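Local coordinates for protein beta sliding clamp (Bartonella birtlesii LL-WM9, PDB 6PTR) that probably encircles DNA as a ring-shaped head-to-tail homodimer and tethers DNA polymerases and other proteins to it, giving processive replication, at residues Q17-E30 against L52-F65. Numbering follows the deposited sequence. Where two conformers were deposited one is given.
With EDO (1,2-ethanediol), chain Q.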
loop_
_atom_site.group_PDB
_atom_site.type_symbol
_atom_site.label_atom_id
_atom_site.label_comp_id
_atom_site.label_asym_id
_atom_site.label_seq_id
_atom_site.Cartn_x
_atom_site.Cartn_y
_atom_site.Cartn_z
ATOM N N GLN C 17 -18.048 18.661 -4.580
ATOM C CA GLN C 17 -18.855 18.094 -5.654
ATOM C C GLN C 17 -17.999 17.735 -6.864
ATOM O O GLN C 17 -18.127 16.638 -7.431
ATOM C CB GLN C 17 -19.957 19.081 -6.044
ATOM C CG GLN C 17 -20.640 18.723 -7.345
ATOM C CD GLN C 17 -21.455 17.462 -7.215
ATOM O OE1 GLN C 17 -22.412 17.410 -6.441
ATOM N NE2 GLN C 17 -21.071 16.426 -7.955
ATOM N N PHE C 18 -17.126 18.654 -7.287
ATOM C CA PHE C 18 -16.277 18.408 -8.448
ATOM C C PHE C 18 -15.341 17.228 -8.215
ATOM O O PHE C 18 -15.113 16.412 -9.120
ATOM C CB PHE C 18 -15.461 19.658 -8.774
ATOM C CG PHE C 18 -14.708 19.564 -10.077
ATOM C CD1 PHE C 18 -15.391 19.606 -11.280
ATOM C CD2 PHE C 18 -13.331 19.464 -10.103
ATOM C CE1 PHE C 18 -14.718 19.511 -12.487
ATOM C CE2 PHE C 18 -12.654 19.372 -11.320
ATOM C CZ PHE C 18 -13.367 19.393 -12.513
ATOM N N PHE C 19 -14.783 17.138 -7.009
ATOM C CA PHE C 19 -13.875 16.047 -6.661
ATOM C C PHE C 19 -14.588 14.704 -6.725
ATOM O O PHE C 19 -14.050 13.726 -7.259
ATOM C CB PHE C 19 -13.325 16.297 -5.263
ATOM C CG PHE C 19 -12.244 15.336 -4.846
ATOM C CD1 PHE C 19 -11.087 15.208 -5.601
ATOM C CD2 PHE C 19 -12.384 14.585 -3.700
ATOM C CE1 PHE C 19 -10.076 14.329 -5.208
ATOM C CE2 PHE C 19 -11.383 13.704 -3.301
ATOM C CZ PHE C 19 -10.231 13.580 -4.063
ATOM N N LYS C 20 -15.805 14.643 -6.174
ATOM C CA LYS C 20 -16.578 13.407 -6.211
ATOM C C LYS C 20 -16.861 12.978 -7.642
ATOM O O LYS C 20 -16.681 11.806 -7.992
ATOM C CB LYS C 20 -17.887 13.572 -5.439
ATOM C CG LYS C 20 -18.664 12.264 -5.331
ATOM C CD LYS C 20 -19.856 12.374 -4.391
ATOM C CE LYS C 20 -20.511 11.011 -4.166
ATOM N NZ LYS C 20 -19.696 10.115 -3.293
ATOM N N SER C 21 -17.295 13.916 -8.490
ATOM C CA SER C 21 -17.619 13.568 -9.869
ATOM C C SER C 21 -16.368 13.173 -10.639
ATOM O O SER C 21 -16.357 12.154 -11.346
ATOM C CB SER C 21 -18.339 14.733 -10.559
ATOM O OG SER C 21 -19.547 15.067 -9.877
ATOM N N LEU C 22 -15.290 13.952 -10.493
ATOM C CA LEU C 22 -14.026 13.610 -11.132
ATOM C C LEU C 22 -13.536 12.240 -10.682
ATOM O O LEU C 22 -12.977 11.486 -11.482
ATOM C CB LEU C 22 -12.971 14.673 -10.816
ATOM C CG LEU C 22 -11.659 14.653 -11.590
ATOM C CD1 LEU C 22 -11.900 14.688 -13.098
ATOM C CD2 LEU C 22 -10.795 15.829 -11.147
ATOM N N GLY C 23 -13.721 11.908 -9.402
ATOM C CA GLY C 23 -13.297 10.609 -8.927
ATOM C C GLY C 23 -14.007 9.479 -9.639
ATOM O O GLY C 23 -13.427 8.410 -9.851
ATOM N N ARG C 24 -15.253 9.714 -10.050
ATOM C CA ARG C 24 -16.017 8.676 -10.726
ATOM C C ARG C 24 -15.553 8.451 -12.157
ATOM O O ARG C 24 -15.758 7.357 -12.693
ATOM C CB ARG C 24 -17.505 9.020 -10.689
ATOM C CG ARG C 24 -18.135 8.799 -9.299
ATOM C CD ARG C 24 -19.587 9.276 -9.222
ATOM N NE ARG C 24 -20.262 8.909 -7.982
ATOM C CZ ARG C 24 -21.519 9.231 -7.698
ATOM N NH1 ARG C 24 -22.236 9.941 -8.559
ATOM N NH2 ARG C 24 -22.064 8.842 -6.552
ATOM N N VAL C 25 -14.941 9.448 -12.807
ATOM C CA VAL C 25 -14.652 9.284 -14.232
ATOM C C VAL C 25 -13.173 9.016 -14.482
ATOM O O VAL C 25 -12.817 8.257 -15.393
ATOM C CB VAL C 25 -15.120 10.504 -15.050
ATOM C CG1 VAL C 25 -16.579 10.794 -14.757
ATOM C CG2 VAL C 25 -14.274 11.698 -14.749
ATOM N N HIS C 26 -12.304 9.590 -13.652
ATOM C CA HIS C 26 -10.883 9.612 -13.979
ATOM C C HIS C 26 -10.263 8.223 -13.981
ATOM O O HIS C 26 -9.301 7.990 -14.720
ATOM C CB HIS C 26 -10.127 10.546 -13.014
ATOM C CG HIS C 26 -9.686 9.900 -11.741
ATOM N ND1 HIS C 26 -10.544 9.642 -10.692
ATOM C CD2 HIS C 26 -8.463 9.485 -11.332
ATOM C CE1 HIS C 26 -9.874 9.075 -9.704
ATOM N NE2 HIS C 26 -8.610 8.964 -10.069
ATOM N N ARG C 27 -10.780 7.288 -13.178
ATOM C CA ARG C 27 -10.120 5.991 -13.084
ATOM C C ARG C 27 -10.258 5.149 -14.351
ATOM O O ARG C 27 -9.606 4.104 -14.451
ATOM C CB ARG C 27 -10.638 5.203 -11.869
ATOM C CG ARG C 27 -11.971 5.658 -11.269
ATOM C CD ARG C 27 -12.296 4.852 -9.987
ATOM N NE ARG C 27 -13.733 4.761 -9.710
ATOM C CZ ARG C 27 -14.343 5.294 -8.654
ATOM N NH1 ARG C 27 -13.645 5.966 -7.745
ATOM N NH2 ARG C 27 -15.656 5.150 -8.500
ATOM N N VAL C 28 -11.075 5.578 -15.314
ATOM C CA VAL C 28 -11.198 4.875 -16.584
ATOM C C VAL C 28 -9.949 5.088 -17.424
ATOM O O VAL C 28 -9.568 4.229 -18.236
ATOM C CB VAL C 28 -12.485 5.358 -17.281
ATOM C CG1 VAL C 28 -12.440 5.135 -18.777
ATOM C CG2 VAL C 28 -13.641 4.623 -16.669
ATOM N N VAL C 29 -9.264 6.207 -17.204
ATOM C CA VAL C 29 -8.037 6.498 -17.922
ATOM C C VAL C 29 -6.968 5.492 -17.527
ATOM O O VAL C 29 -6.751 5.213 -16.339
ATOM C CB VAL C 29 -7.600 7.942 -17.638
ATOM C CG1 VAL C 29 -6.230 8.204 -18.234
ATOM C CG2 VAL C 29 -8.637 8.907 -18.176
ATOM N N GLU C 30 -6.304 4.919 -18.523
ATOM C CA GLU C 30 -5.194 4.023 -18.251
ATOM C C GLU C 30 -3.932 4.842 -18.002
ATOM O O GLU C 30 -3.638 5.792 -18.733
ATOM C CB GLU C 30 -4.988 3.059 -19.420
ATOM C CG GLU C 30 -4.450 1.682 -19.032
ATOM C CD GLU C 30 -5.503 0.783 -18.392
ATOM O OE1 GLU C 30 -5.210 0.196 -17.329
ATOM O OE2 GLU C 30 -6.618 0.656 -18.949
ATOM N N LEU C 52 -18.512 15.525 -17.178
ATOM C CA LEU C 52 -17.161 14.979 -17.253
ATOM C C LEU C 52 -17.226 13.684 -18.044
ATOM O O LEU C 52 -18.118 12.870 -17.814
ATOM C CB LEU C 52 -16.596 14.704 -15.854
ATOM C CG LEU C 52 -16.623 15.910 -14.907
ATOM C CD1 LEU C 52 -16.079 15.545 -13.543
ATOM C CD2 LEU C 52 -15.860 17.091 -15.523
ATOM N N LYS C 53 -16.287 13.483 -18.973
ATOM C CA LYS C 53 -16.272 12.262 -19.779
ATOM C C LYS C 53 -14.843 11.739 -19.831
ATOM O O LYS C 53 -13.909 12.521 -20.016
ATOM C CB LYS C 53 -16.786 12.541 -21.204
ATOM C CG LYS C 53 -16.865 11.317 -22.129
ATOM C CD LYS C 53 -17.272 11.681 -23.586
ATOM C CE LYS C 53 -18.736 11.988 -23.731
ATOM N NZ LYS C 53 -19.107 12.109 -25.182
ATOM N N ALA C 54 -14.669 10.423 -19.656
ATOM C CA ALA C 54 -13.369 9.796 -19.876
ATOM C C ALA C 54 -13.597 8.510 -20.654
ATOM O O ALA C 54 -14.679 7.931 -20.591
ATOM C CB ALA C 54 -12.633 9.476 -18.553
ATOM N N THR C 55 -12.572 8.056 -21.384
ATOM C CA THR C 55 -12.740 6.859 -22.203
ATOM C C THR C 55 -11.374 6.226 -22.410
ATOM O O THR C 55 -10.347 6.904 -22.364
ATOM C CB THR C 55 -13.383 7.154 -23.574
ATOM O OG1 THR C 55 -13.619 5.921 -24.275
ATOM C CG2 THR C 55 -12.464 8.009 -24.432
ATOM N N ASP C 56 -11.363 4.909 -22.595
ATOM C CA ASP C 56 -10.186 4.251 -23.139
ATOM C C ASP C 56 -10.460 3.643 -24.516
ATOM O O ASP C 56 -9.694 2.788 -24.972
ATOM C CB ASP C 56 -9.664 3.197 -22.160
ATOM C CG ASP C 56 -10.605 2.012 -21.992
ATOM O OD1 ASP C 56 -11.615 1.900 -22.709
ATOM O OD2 ASP C 56 -10.302 1.172 -21.118
ATOM N N LEU C 57 -11.543 4.073 -25.167
ATOM C CA LEU C 57 -12.059 3.622 -26.466
ATOM C C LEU C 57 -12.871 2.333 -26.362
ATOM O O LEU C 57 -13.674 2.045 -27.257
ATOM C CB LEU C 57 -10.941 3.447 -27.508
ATOM C CG LEU C 57 -10.143 4.715 -27.825
ATOM C CD1 LEU C 57 -9.095 4.419 -28.886
ATOM C CD2 LEU C 57 -11.079 5.831 -28.254
ATOM N N ASP C 58 -12.686 1.550 -25.300
ATOM C CA ASP C 58 -13.529 0.376 -25.072
ATOM C C ASP C 58 -14.650 0.656 -24.081
ATOM O O ASP C 58 -15.761 0.145 -24.235
ATOM C CB ASP C 58 -12.699 -0.803 -24.551
ATOM C CG ASP C 58 -11.704 -1.307 -25.571
ATOM O OD1 ASP C 58 -11.986 -1.180 -26.776
ATOM O OD2 ASP C 58 -10.643 -1.822 -25.162
ATOM N N LEU C 59 -14.359 1.470 -23.086
ATOM C CA LEU C 59 -15.284 1.852 -22.030
ATOM C C LEU C 59 -15.303 3.367 -21.952
ATOM O O LEU C 59 -14.251 4.006 -21.963
ATOM C CB LEU C 59 -14.838 1.275 -20.678
ATOM C CG LEU C 59 -15.641 1.640 -19.421
ATOM C CD1 LEU C 59 -17.085 1.147 -19.543
ATOM C CD2 LEU C 59 -14.951 1.010 -18.183
ATOM N N GLU C 60 -16.493 3.936 -21.845
ATOM C CA GLU C 60 -16.666 5.378 -21.665
ATOM C C GLU C 60 -17.517 5.611 -20.430
ATOM O O GLU C 60 -18.470 4.874 -20.197
ATOM C CB GLU C 60 -17.359 5.995 -22.882
ATOM C CG GLU C 60 -17.670 7.479 -22.793
ATOM C CD GLU C 60 -18.620 7.904 -23.895
ATOM O OE1 GLU C 60 -19.851 7.790 -23.701
ATOM O OE2 GLU C 60 -18.135 8.311 -24.968
ATOM N N VAL C 61 -17.173 6.622 -19.630
ATOM C CA VAL C 61 -17.951 6.988 -18.453
ATOM C C VAL C 61 -18.225 8.480 -18.510
ATOM O O VAL C 61 -17.342 9.264 -18.870
ATOM C CB VAL C 61 -17.226 6.622 -17.146
ATOM C CG1 VAL C 61 -18.097 6.943 -15.930
ATOM C CG2 VAL C 61 -16.868 5.147 -17.161
ATOM N N THR C 62 -19.448 8.869 -18.178
ATOM C CA THR C 62 -19.782 10.279 -18.044
ATOM C C THR C 62 -20.469 10.490 -16.707
ATOM O O THR C 62 -21.202 9.625 -16.235
ATOM C CB THR C 62 -20.695 10.760 -19.158
ATOM O OG1 THR C 62 -21.965 10.100 -19.057
ATOM C CG2 THR C 62 -20.067 10.475 -20.538
ATOM N N GLU C 63 -20.221 11.641 -16.098
ATOM C CA GLU C 63 -21.014 12.056 -14.955
ATOM C C GLU C 63 -21.304 13.530 -15.120
ATOM O O GLU C 63 -20.458 14.274 -15.614
ATOM C CB GLU C 63 -20.332 11.847 -13.614
ATOM C CG GLU C 63 -21.387 12.066 -12.488
ATOM C CD GLU C 63 -20.771 12.199 -11.157
ATOM O OE1 GLU C 63 -21.267 12.990 -10.329
ATOM O OE2 GLU C 63 -19.762 11.514 -10.950
ATOM N N SER C 64 -22.492 13.943 -14.706
ATOM C CA SER C 64 -22.903 15.320 -14.893
ATOM C C SER C 64 -23.411 15.862 -13.577
ATOM O O SER C 64 -23.951 15.114 -12.760
ATOM C CB SER C 64 -24.002 15.417 -15.940
ATOM O OG SER C 64 -23.646 14.631 -17.064
ATOM N N PHE C 65 -23.256 17.173 -13.387
ATOM C CA PHE C 65 -23.857 17.819 -12.229
ATOM C C PHE C 65 -24.290 19.234 -12.590
ATOM O O PHE C 65 -23.738 19.866 -13.495
ATOM C CB PHE C 65 -22.904 17.844 -11.014
ATOM C CG PHE C 65 -21.566 18.487 -11.267
ATOM C CD1 PHE C 65 -20.557 17.807 -11.931
ATOM C CD2 PHE C 65 -21.307 19.772 -10.805
ATOM C CE1 PHE C 65 -19.319 18.395 -12.146
ATOM C CE2 PHE C 65 -20.058 20.360 -11.004
ATOM C CZ PHE C 65 -19.067 19.673 -11.675
HETATM C C1 EDO Q . -17.613 2.664 -25.992
HETATM O O1 EDO Q . -16.992 2.240 -27.212
HETATM C C2 EDO Q . -17.649 4.186 -25.969
HETATM O O2 EDO Q . -18.901 4.650 -26.490
HETATM O O HOH W 1 -7.665 6.241 -21.309
#
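Ser21 OG donates a hydrogen bond to Glu63 OE1 (2.7 Å). The hydroxyl meets this oxygen from above the carboxylate plane, 59° out of it. Gln17 NE2 gives a weak bond to the same Ser21 OG. Arg24 adds a long salt bridge, NH1 to Glu63 OE1 at 3.7 Å, with the guanidinium and carboxylate planes 49° apart. Its NH2 pairs with Glu223. The Glu63 chain is extended, with CG anti to the backbone N (chi1 -169°), which carries the buried carboxylate up to the helix.

At the other end, Glu30 and Asp56 bring like charges together, and Lys212 bridges both. A water links Glu30 N, weakly, with Thr55 O.

Helix 15-26 lies on one face of the sheet containing hairpin 49-69, in the N-terminal domain of this DNA polymerase III beta subunit. The helix segment runs nearly antiparallel to strand 59-65, with the axes 7.8 Å apart. Helix 79-88 packs beside it, against Phe18 and Leu22.

Gln17 CG makes an off-centre CH-pi contact with the Phe65 ring, 4.2 Å from its centroid. Phe65 CZ reaches the edge of the Phe18 ring at CD1 (3.7 Å). Leu52 CD1 touches the helix backbone at Leu22 N, while its CB meets Val25 CG2 (4.0 Å). Ala54 CB lies against Val25 O (3.4 Å). In the type I turn from His26 to Val29, Val28 lies over the hairpin near its turn: CG1 faces Thr55 CA and CG2 lies near Leu59 CD2 (4.1 Å).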